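Local coordinates for protein N-acetyl-beta-D glucosaminidase (Rhizomucor miehei CAU432, PDB 4ZM6) that probably hydrolyses beta-linked N-acetylglucosamine residues through its family 3 glycoside hydrolase region and binds acetyl-CoA in a GCN5-related glucosamine N-acetyltransferase region, at residues 8-20 / 323-337. Numbering follows the deposited sequence.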
ATOM      1  N   ASN A   8      19.252 -24.943  37.561  1.00119.79           N
ATOM      2  CA  ASN A   8      19.797 -24.626  36.210  1.00121.40           C
ATOM      3  C   ASN A   8      19.324 -23.239  35.757  1.00123.50           C
ATOM      4  O   ASN A   8      20.139 -22.364  35.452  1.00121.86           O
ATOM      5  CB  ASN A   8      19.379 -25.717  35.208  1.00120.05           C
ATOM      6  CG  ASN A   8      20.350 -25.867  34.043  1.00117.41           C
ATOM      7  OD1 ASN A   8      21.453 -25.318  34.055  1.00115.76           O
ATOM      8  ND2 ASN A   8      19.941 -26.628  33.030  1.00113.54           N
ATOM      9  N   LEU A   9      18.003 -23.051  35.734  1.00124.67           N
ATOM     10  CA  LEU A   9      17.372 -21.763  35.413  1.00123.39           C
ATOM     11  C   LEU A   9      16.199 -21.523  36.371  1.00123.88           C
ATOM     12  O   LEU A   9      15.138 -21.040  35.966  1.00118.46           O
ATOM     13  CB  LEU A   9      16.862 -21.753  33.964  1.00120.87           C
ATOM     14  CG  LEU A   9      17.774 -22.263  32.843  1.00120.66           C
ATOM     15  CD1 LEU A   9      16.943 -22.613  31.617  1.00119.30           C
ATOM     16  CD2 LEU A   9      18.855 -21.251  32.490  1.00119.61           C
ATOM     17  N   ASP A  10      16.407 -21.851  37.646  1.00126.86           N
ATOM     18  CA  ASP A  10      15.319 -21.919  38.627  1.00130.08           C
ATOM     19  C   ASP A  10      14.902 -20.546  39.143  1.00128.64           C
ATOM     20  O   ASP A  10      13.717 -20.209  39.126  1.00127.48           O
ATOM     21  CB  ASP A  10      15.713 -22.813  39.808  1.00131.83           C
ATOM     22  CG  ASP A  10      16.016 -24.243  39.389  1.00130.98           C
ATOM     23  OD1 ASP A  10      16.694 -24.439  38.356  1.00128.18           O
ATOM     24  OD2 ASP A  10      15.576 -25.172  40.098  1.00130.10           O
ATOM     25  N   LYS A  11      15.869 -19.766  39.623  1.00126.96           N
ATOM     26  CA  LYS A  11      15.593 -18.390  40.043  1.00126.62           C
ATOM     27  C   LYS A  11      15.381 -17.485  38.826  1.00123.46           C
ATOM     28  O   LYS A  11      14.497 -16.629  38.831  1.00119.42           O
ATOM     29  CB  LYS A  11      16.697 -17.827  40.964  1.00128.51           C
ATOM     30  CG  LYS A  11      18.112 -17.770  40.387  1.00129.44           C
ATOM     31  CD  LYS A  11      18.919 -16.624  40.990  1.00128.51           C
ATOM     32  CE  LYS A  11      20.420 -16.830  40.840  1.00128.80           C
ATOM     33  NZ  LYS A  11      20.985 -17.640  41.955  1.00129.30           N
ATOM     34  N   GLU A  12      16.166 -17.714  37.773  1.00119.78           N
ATOM     35  CA  GLU A  12      16.203 -16.827  36.604  1.00115.25           C
ATOM     36  C   GLU A  12      14.862 -16.723  35.864  1.00115.21           C
ATOM     37  O   GLU A  12      14.570 -15.694  35.253  1.00119.05           O
ATOM     38  CB  GLU A  12      17.309 -17.275  35.639  1.00111.37           C
ATOM     39  CG  GLU A  12      17.914 -16.143  34.821  1.00111.16           C
ATOM     40  CD  GLU A  12      19.243 -16.507  34.180  1.00111.18           C
ATOM     41  OE1 GLU A  12      19.767 -15.684  33.401  1.00109.13           O
ATOM     42  OE2 GLU A  12      19.769 -17.607  34.452  1.00111.53           O
ATOM     43  N   ILE A  13      14.044 -17.771  35.944  1.00111.93           N
ATOM     44  CA  ILE A  13      12.736 -17.805  35.280  1.00107.97           C
ATOM     45  C   ILE A  13      11.697 -16.850  35.902  1.00102.66           C
ATOM     46  O   ILE A  13      10.589 -16.715  35.383  1.00 99.37           O
ATOM     47  CB  ILE A  13      12.182 -19.255  35.239  1.00111.60           C
ATOM     48  CG1 ILE A  13      11.132 -19.414  34.130  1.00113.81           C
ATOM     49  CG2 ILE A  13      11.624 -19.671  36.597  1.00112.14           C
ATOM     50  CD1 ILE A  13      10.702 -20.846  33.895  1.00113.74           C
ATOM     51  N   GLY A  14      12.042 -16.199  37.011  1.00 99.66           N
ATOM     52  CA  GLY A  14      11.183 -15.171  37.600  1.00 96.46           C
ATOM     53  C   GLY A  14      11.019 -13.943  36.719  1.00 92.68           C
ATOM     54  O   GLY A  14       9.986 -13.273  36.767  1.00 91.76           O
ATOM     55  N   GLN A  15      12.035 -13.653  35.906  1.00 89.12           N
ATOM     56  CA  GLN A  15      11.992 -12.522  34.973  1.00 88.94           C
ATOM     57  C   GLN A  15      10.881 -12.678  33.918  1.00 86.55           C
ATOM     58  O   GLN A  15      10.420 -11.684  33.351  1.00 87.74           O
ATOM     59  CB  GLN A  15      13.352 -12.331  34.275  1.00 89.57           C
ATOM     60  CG  GLN A  15      14.533 -12.011  35.195  1.00 91.01           C
ATOM     61  CD  GLN A  15      14.446 -10.640  35.861  1.00 90.85           C
ATOM     62  OE1 GLN A  15      13.726 -10.454  36.843  1.00 89.15           O
ATOM     63  NE2 GLN A  15      15.207  -9.683  35.344  1.00 90.14           N
ATOM     64  N   LEU A  16      10.450 -13.919  33.677  1.00 80.65           N
ATOM     65  CA  LEU A  16       9.412 -14.227  32.685  1.00 77.09           C
ATOM     66  C   LEU A  16       7.975 -14.083  33.204  1.00 75.70           C
ATOM     67  O   LEU A  16       7.040 -14.564  32.559  1.00 74.50           O
ATOM     68  CB  LEU A  16       9.611 -15.650  32.133  1.00 75.64           C
ATOM     69  CG  LEU A  16      10.621 -15.829  30.998  1.00 76.48           C
ATOM     70  CD1 LEU A  16      11.915 -15.081  31.264  1.00 76.47           C
ATOM     71  CD2 LEU A  16      10.883 -17.307  30.739  1.00 75.79           C
ATOM     72  N   LEU A  17       7.784 -13.418  34.343  1.00 75.86           N
ATOM     73  CA  LEU A  17       6.443 -13.271  34.914  1.00 77.93           C
ATOM     74  C   LEU A  17       6.064 -11.840  35.266  1.00 78.94           C
ATOM     75  O   LEU A  17       6.921 -10.977  35.459  1.00 78.81           O
ATOM     76  CB  LEU A  17       6.282 -14.151  36.156  1.00 79.17           C
ATOM     77  CG  LEU A  17       5.683 -15.536  35.897  1.00 79.59           C
ATOM     78  CD1 LEU A  17       6.777 -16.575  35.693  1.00 77.40           C
ATOM     79  CD2 LEU A  17       4.767 -15.925  37.048  1.00 82.31           C
ATOM     80  N   MET A  18       4.752 -11.626  35.347  1.00 80.86           N
ATOM     81  CA  MET A  18       4.162 -10.347  35.715  1.00 84.65           C
ATOM     82  C   MET A  18       2.959 -10.645  36.598  1.00 89.55           C
ATOM     83  O   MET A  18       2.038 -11.349  36.173  1.00 90.37           O
ATOM     84  CB  MET A  18       3.722  -9.580  34.466  1.00 84.14           C
ATOM     85  CG  MET A  18       3.201  -8.176  34.741  1.00 83.21           C
ATOM     86  SD  MET A  18       2.755  -7.288  33.236  1.00 82.34           S
ATOM     87  CE  MET A  18       4.368  -7.053  32.494  1.00 81.14           C
ATOM     88  N   CYS A  19       2.973 -10.119  37.821  1.00 93.86           N
ATOM     89  CA  CYS A  19       1.981 -10.487  38.830  1.00 93.27           C
ATOM     90  C   CYS A  19       1.507  -9.272  39.619  1.00 92.16           C
ATOM     91  O   CYS A  19       2.288  -8.361  39.900  1.00 87.82           O
ATOM     92  CB  CYS A  19       2.576 -11.526  39.783  1.00 95.72           C
ATOM     93  SG  CYS A  19       3.568 -12.812  38.976  1.00 98.79           S
ATOM     94  N   GLY A  20       0.223  -9.275  39.979  1.00 93.62           N
ATOM     95  CA  GLY A  20      -0.389  -8.167  40.711  1.00 95.48           C
ATOM     96  C   GLY A  20      -0.563  -8.441  42.194  1.00 98.28           C
ATOM     97  O   GLY A  20       0.078  -9.336  42.754  1.00 98.19           O
ATOM     98  N   LYS A 323      14.842 -25.698  27.348  1.00118.32           N
ATOM     99  CA  LYS A 323      15.787 -24.836  28.070  1.00120.64           C
ATOM    100  C   LYS A 323      16.504 -23.831  27.164  1.00117.03           C
ATOM    101  O   LYS A 323      16.832 -22.727  27.597  1.00119.02           O
ATOM    102  CB  LYS A 323      16.814 -25.696  28.821  1.00124.06           C
ATOM    103  CG  LYS A 323      16.332 -26.184  30.184  1.00126.94           C
ATOM    104  CD  LYS A 323      16.780 -27.607  30.501  1.00129.00           C
ATOM    105  CE  LYS A 323      15.669 -28.617  30.237  1.00128.65           C
ATOM    106  NZ  LYS A 323      16.051 -30.002  30.628  1.00128.41           N
ATOM    107  N   ASP A 324      16.744 -24.216  25.916  1.00112.04           N
ATOM    108  CA  ASP A 324      17.367 -23.326  24.938  1.00109.36           C
ATOM    109  C   ASP A 324      16.454 -22.142  24.593  1.00106.24           C
ATOM    110  O   ASP A 324      16.929 -21.022  24.397  1.00103.53           O
ATOM    111  CB  ASP A 324      17.727 -24.110  23.672  1.00109.68           C
ATOM    112  CG  ASP A 324      18.773 -23.411  22.827  1.00111.47           C
ATOM    113  OD1 ASP A 324      18.468 -22.341  22.263  1.00112.31           O
ATOM    114  OD2 ASP A 324      19.902 -23.940  22.718  1.00109.45           O
ATOM    115  N   GLU A 325      15.147 -22.395  24.523  1.00103.15           N
ATOM    116  CA  GLU A 325      14.165 -21.363  24.179  1.00 99.92           C
ATOM    117  C   GLU A 325      13.959 -20.370  25.325  1.00101.63           C
ATOM    118  O   GLU A 325      13.745 -19.181  25.082  1.00106.55           O
ATOM    119  CB  GLU A 325      12.823 -22.002  23.781  1.00 96.94           C
ATOM    120  CG  GLU A 325      11.897 -21.100  22.965  1.00 94.24           C
ATOM    121  CD  GLU A 325      12.465 -20.716  21.604  1.00 93.16           C
ATOM    122  OE1 GLU A 325      12.132 -19.619  21.106  1.00 90.94           O
ATOM    123  OE2 GLU A 325      13.250 -21.500  21.026  1.00 89.61           O
ATOM    124  N   ILE A 326      14.028 -20.859  26.563  1.00101.46           N
ATOM    125  CA  ILE A 326      13.878 -20.007  27.752  1.00 99.33           C
ATOM    126  C   ILE A 326      15.064 -19.038  27.899  1.00100.51           C
ATOM    127  O   ILE A 326      14.899 -17.915  28.380  1.00 96.61           O
ATOM    128  CB  ILE A 326      13.724 -20.849  29.042  1.00 96.61           C
ATOM    129  CG1 ILE A 326      12.463 -21.727  28.981  1.00 94.08           C
ATOM    130  CG2 ILE A 326      13.685 -19.955  30.280  1.00 97.54           C
ATOM    131  CD1 ILE A 326      11.164 -20.998  29.261  1.00 93.29           C
ATOM    132  N   ARG A 327      16.254 -19.476  27.490  1.00104.26           N
ATOM    133  CA  ARG A 327      17.431 -18.604  27.452  1.00107.01           C
ATOM    134  C   ARG A 327      17.182 -17.403  26.541  1.00105.67           C
ATOM    135  O   ARG A 327      17.418 -16.257  26.935  1.00105.84           O
ATOM    136  CB  ARG A 327      18.660 -19.371  26.952  1.00110.61           C
ATOM    137  CG  ARG A 327      19.215 -20.403  27.925  1.00114.60           C
ATOM    138  CD  ARG A 327      19.937 -19.756  29.101  1.00117.40           C
ATOM    139  NE  ARG A 327      21.125 -20.512  29.507  1.00119.31           N
ATOM    140  CZ  ARG A 327      22.294 -20.504  28.862  1.00119.76           C
ATOM    141  NH1 ARG A 327      22.462 -19.786  27.753  1.00119.69           N
ATOM    142  NH2 ARG A 327      23.307 -21.228  29.326  1.00121.55           N
ATOM    143  N   GLN A 328      16.703 -17.681  25.328  1.00101.23           N
ATOM    144  CA  GLN A 328      16.370 -16.640  24.350  1.00 96.75           C
ATOM    145  C   GLN A 328      15.286 -15.697  24.863  1.00 91.71           C
ATOM    146  O   GLN A 328      15.323 -14.507  24.572  1.00 90.41           O
ATOM    147  CB  GLN A 328      15.911 -17.261  23.030  1.00 96.40           C
ATOM    148  CG  GLN A 328      17.010 -17.972  22.258  1.00 95.77           C
ATOM    149  CD  GLN A 328      16.462 -19.004  21.292  1.00 95.68           C
ATOM    150  OE1 GLN A 328      16.817 -20.178  21.360  1.00 97.48           O
ATOM    151  NE2 GLN A 328      15.578 -18.575  20.399  1.00 95.70           N
ATOM    152  N   SER A 329      14.322 -16.235  25.611  1.00 85.94           N
ATOM    153  CA  SER A 329      13.288 -15.417  26.248  1.00 84.17           C
ATOM    154  C   SER A 329      13.884 -14.494  27.310  1.00 84.61           C
ATOM    155  O   SER A 329      13.577 -13.305  27.348  1.00 84.24           O
ATOM    156  CB  SER A 329      12.209 -16.303  26.875  1.00 83.13           C
ATOM    157  OG  SER A 329      11.596 -17.130  25.902  1.00 81.28           O
ATOM    158  N   LEU A 330      14.740 -15.048  28.166  1.00 85.99           N
ATOM    159  CA  LEU A 330      15.431 -14.270  29.199  1.00 85.82           C
ATOM    160  C   LEU A 330      16.348 -13.206  28.593  1.00 83.88           C
ATOM    161  O   LEU A 330      16.533 -12.132  29.165  1.00 78.81           O
ATOM    162  CB  LEU A 330      16.237 -15.203  30.107  1.00 87.18           C
ATOM    163  CG  LEU A 330      15.379 -16.086  31.017  1.00 88.44           C
ATOM    164  CD1 LEU A 330      16.121 -17.347  31.441  1.00 89.54           C
ATOM    165  CD2 LEU A 330      14.923 -15.292  32.230  1.00 88.92           C
ATOM    166  N   GLN A 331      16.921 -13.528  27.438  1.00 85.11           N
ATOM    167  CA  GLN A 331      17.714 -12.583  26.648  1.00 87.27           C
ATOM    168  C   GLN A 331      16.854 -11.401  26.159  1.00 85.02           C
ATOM    169  O   GLN A 331      17.262 -10.242  26.273  1.00 87.32           O
ATOM    170  CB  GLN A 331      18.368 -13.328  25.465  1.00 89.62           C
ATOM    171  CG  GLN A 331      18.961 -12.471  24.351  1.00 92.93           C
ATOM    172  CD  GLN A 331      20.430 -12.136  24.553  1.00 97.45           C
ATOM    173  OE1 GLN A 331      21.229 -12.209  23.613  1.00 96.49           O
ATOM    174  NE2 GLN A 331      20.796 -11.763  25.779  1.00 98.36           N
ATOM    175  N   ARG A 332      15.671 -11.702  25.622  1.00 78.34           N
ATOM    176  CA  ARG A 332      14.754 -10.671  25.120  1.00 73.82           C
ATOM    177  C   ARG A 332      14.257  -9.757  26.233  1.00 74.45           C
ATOM    178  O   ARG A 332      14.077  -8.552  26.022  1.00 75.30           O
ATOM    179  CB  ARG A 332      13.551 -11.304  24.412  1.00 71.28           C
ATOM    180  CG  ARG A 332      13.870 -11.940  23.068  1.00 70.08           C
ATOM    181  CD  ARG A 332      12.600 -12.392  22.364  1.00 68.85           C
ATOM    182  NE  ARG A 332      12.846 -13.363  21.291  1.00 67.90           N
ATOM    183  CZ  ARG A 332      12.718 -14.688  21.398  1.00 65.21           C
ATOM    184  NH1 ARG A 332      12.342 -15.260  22.538  1.00 65.93           N
ATOM    185  NH2 ARG A 332      12.967 -15.456  20.347  1.00 63.30           N
ATOM    186  N   VAL A 333      14.033 -10.335  27.411  1.00 73.07           N
ATOM    187  CA  VAL A 333      13.570  -9.575  28.573  1.00 73.20           C
ATOM    188  C   VAL A 333      14.694  -8.714  29.151  1.00 72.94           C
ATOM    189  O   VAL A 333      14.442  -7.618  29.650  1.00 70.61           O
ATOM    190  CB  VAL A 333      13.009 -10.506  29.667  1.00 73.15           C
ATOM    191  CG1 VAL A 333      12.578  -9.706  30.892  1.00 73.82           C
ATOM    192  CG2 VAL A 333      11.843 -11.310  29.118  1.00 74.17           C
ATOM    193  N   ALA A 334      15.925  -9.216  29.091  1.00 75.05           N
ATOM    194  CA  ALA A 334      17.095  -8.427  29.478  1.00 77.08           C
ATOM    195  C   ALA A 334      17.241  -7.217  28.552  1.00 78.63           C
ATOM    196  O   ALA A 334      17.338  -6.080  29.019  1.00 77.30           O
ATOM    197  CB  ALA A 334      18.353  -9.282  29.440  1.00 75.73           C
ATOM    198  N   GLN A 335      17.240  -7.472  27.244  1.00 78.23           N
ATOM    199  CA  GLN A 335      17.280  -6.405  26.239  1.00 78.52           C
ATOM    200  C   GLN A 335      16.202  -5.348  26.485  1.00 74.45           C
ATOM    201  O   GLN A 335      16.483  -4.147  26.453  1.00 71.96           O
ATOM    202  CB  GLN A 335      17.129  -6.987  24.824  1.00 81.41           C
ATOM    203  CG  GLN A 335      18.431  -7.496  24.217  1.00 83.74           C
ATOM    204  CD  GLN A 335      18.215  -8.546  23.133  1.00 86.94           C
ATOM    205  OE1 GLN A 335      17.572  -9.571  23.362  1.00 87.40           O
ATOM    206  NE2 GLN A 335      18.767  -8.298  21.950  1.00 88.74           N
ATOM    207  N   LEU A 336      14.976  -5.802  26.739  1.00 71.64           N
ATOM    208  CA  LEU A 336      13.858  -4.895  26.972  1.00 69.86           C
ATOM    209  C   LEU A 336      14.086  -4.050  28.221  1.00 71.39           C
ATOM    210  O   LEU A 336      13.870  -2.841  28.200  1.00 74.75           O
ATOM    211  CB  LEU A 336      12.536  -5.666  27.082  1.00 67.39           C
ATOM    212  CG  LEU A 336      11.264  -4.822  27.258  1.00 65.39           C
ATOM    213  CD1 LEU A 336      11.202  -3.692  26.246  1.00 65.12           C
ATOM    214  CD2 LEU A 336      10.015  -5.678  27.152  1.00 64.42           C
ATOM    215  N   LYS A 337      14.534  -4.682  29.300  1.00 73.11           N
ATOM    216  CA  LYS A 337      14.869  -3.954  30.527  1.00 74.27           C
ATOM    217  C   LYS A 337      16.017  -2.964  30.321  1.00 72.95           C
ATOM    218  O   LYS A 337      15.959  -1.838  30.805  1.00 72.45           O
ATOM    219  CB  LYS A 337      15.201  -4.924  31.668  1.00 75.40           C
ATOM    220  CG  LYS A 337      13.977  -5.617  32.246  1.00 75.33           C
ATOM    221  CD  LYS A 337      14.246  -6.196  33.622  1.00 76.07           C
ATOM    222  CE  LYS A 337      12.976  -6.789  34.212  1.00 78.08           C
ATOM    223  NZ  LYS A 337      13.058  -6.950  35.687  1.00 79.01           N
TER
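L9, E12, Q15 and L16 lie along one flank of helix 323-337 and meet the side chains of K323, I326, R327, L330, V333 and K337, on the face of the helix turned to 8-20. L9 straddles the first turn of the helix: CD1 rests on the aliphatic part of K323, 3.9 Å from K323 CG, while CD2 reaches the edge of the R327 guanidinium, near its plane, with R327 NE 3.8 Å away. R327 gets there through bends at chi2 and chi3, which bring NE beside the leucine.

L330 can be followed outward from the helix. Its CB points toward 8-20, and CG, anti to its own carbonyl carbon (chi1 -70°), faces the end of L16. There the side chain forks. Both methyls lie against the aliphatic stem of E12, E12 CG being 4.0 Å from L330 CD1, and CD2 also reaches Q15, where Q15 CB is 3.9 Å from L330 CD2. L16 meets L330 at about a right angle and sends its CD2 methyl to I326, 3.9 Å from I326 CG2. V333 continues the apolar row, with V333 CG1 lying 3.8 Å from the carbonyl oxygen Q15 O.

At the far end the extended side chain of K337 runs past the Q15 amide. Its ammonium group is held by hydrogen bonds to the backbone carbonyls of P74 and G40.

This contact joins parts of the chain about 300 residues apart in sequence, within the N-terminal, TIM-barrel-related region of the glycoside hydrolase. The 3-10 turn 12-14 leads into strand 17-19, which pairs in parallel with strands 41-44 and 296-298, and helix 323-340 packs over this lead-in. Helix 304-318 adds L316, touching both L9 and K323, and Y313, which packs against I13.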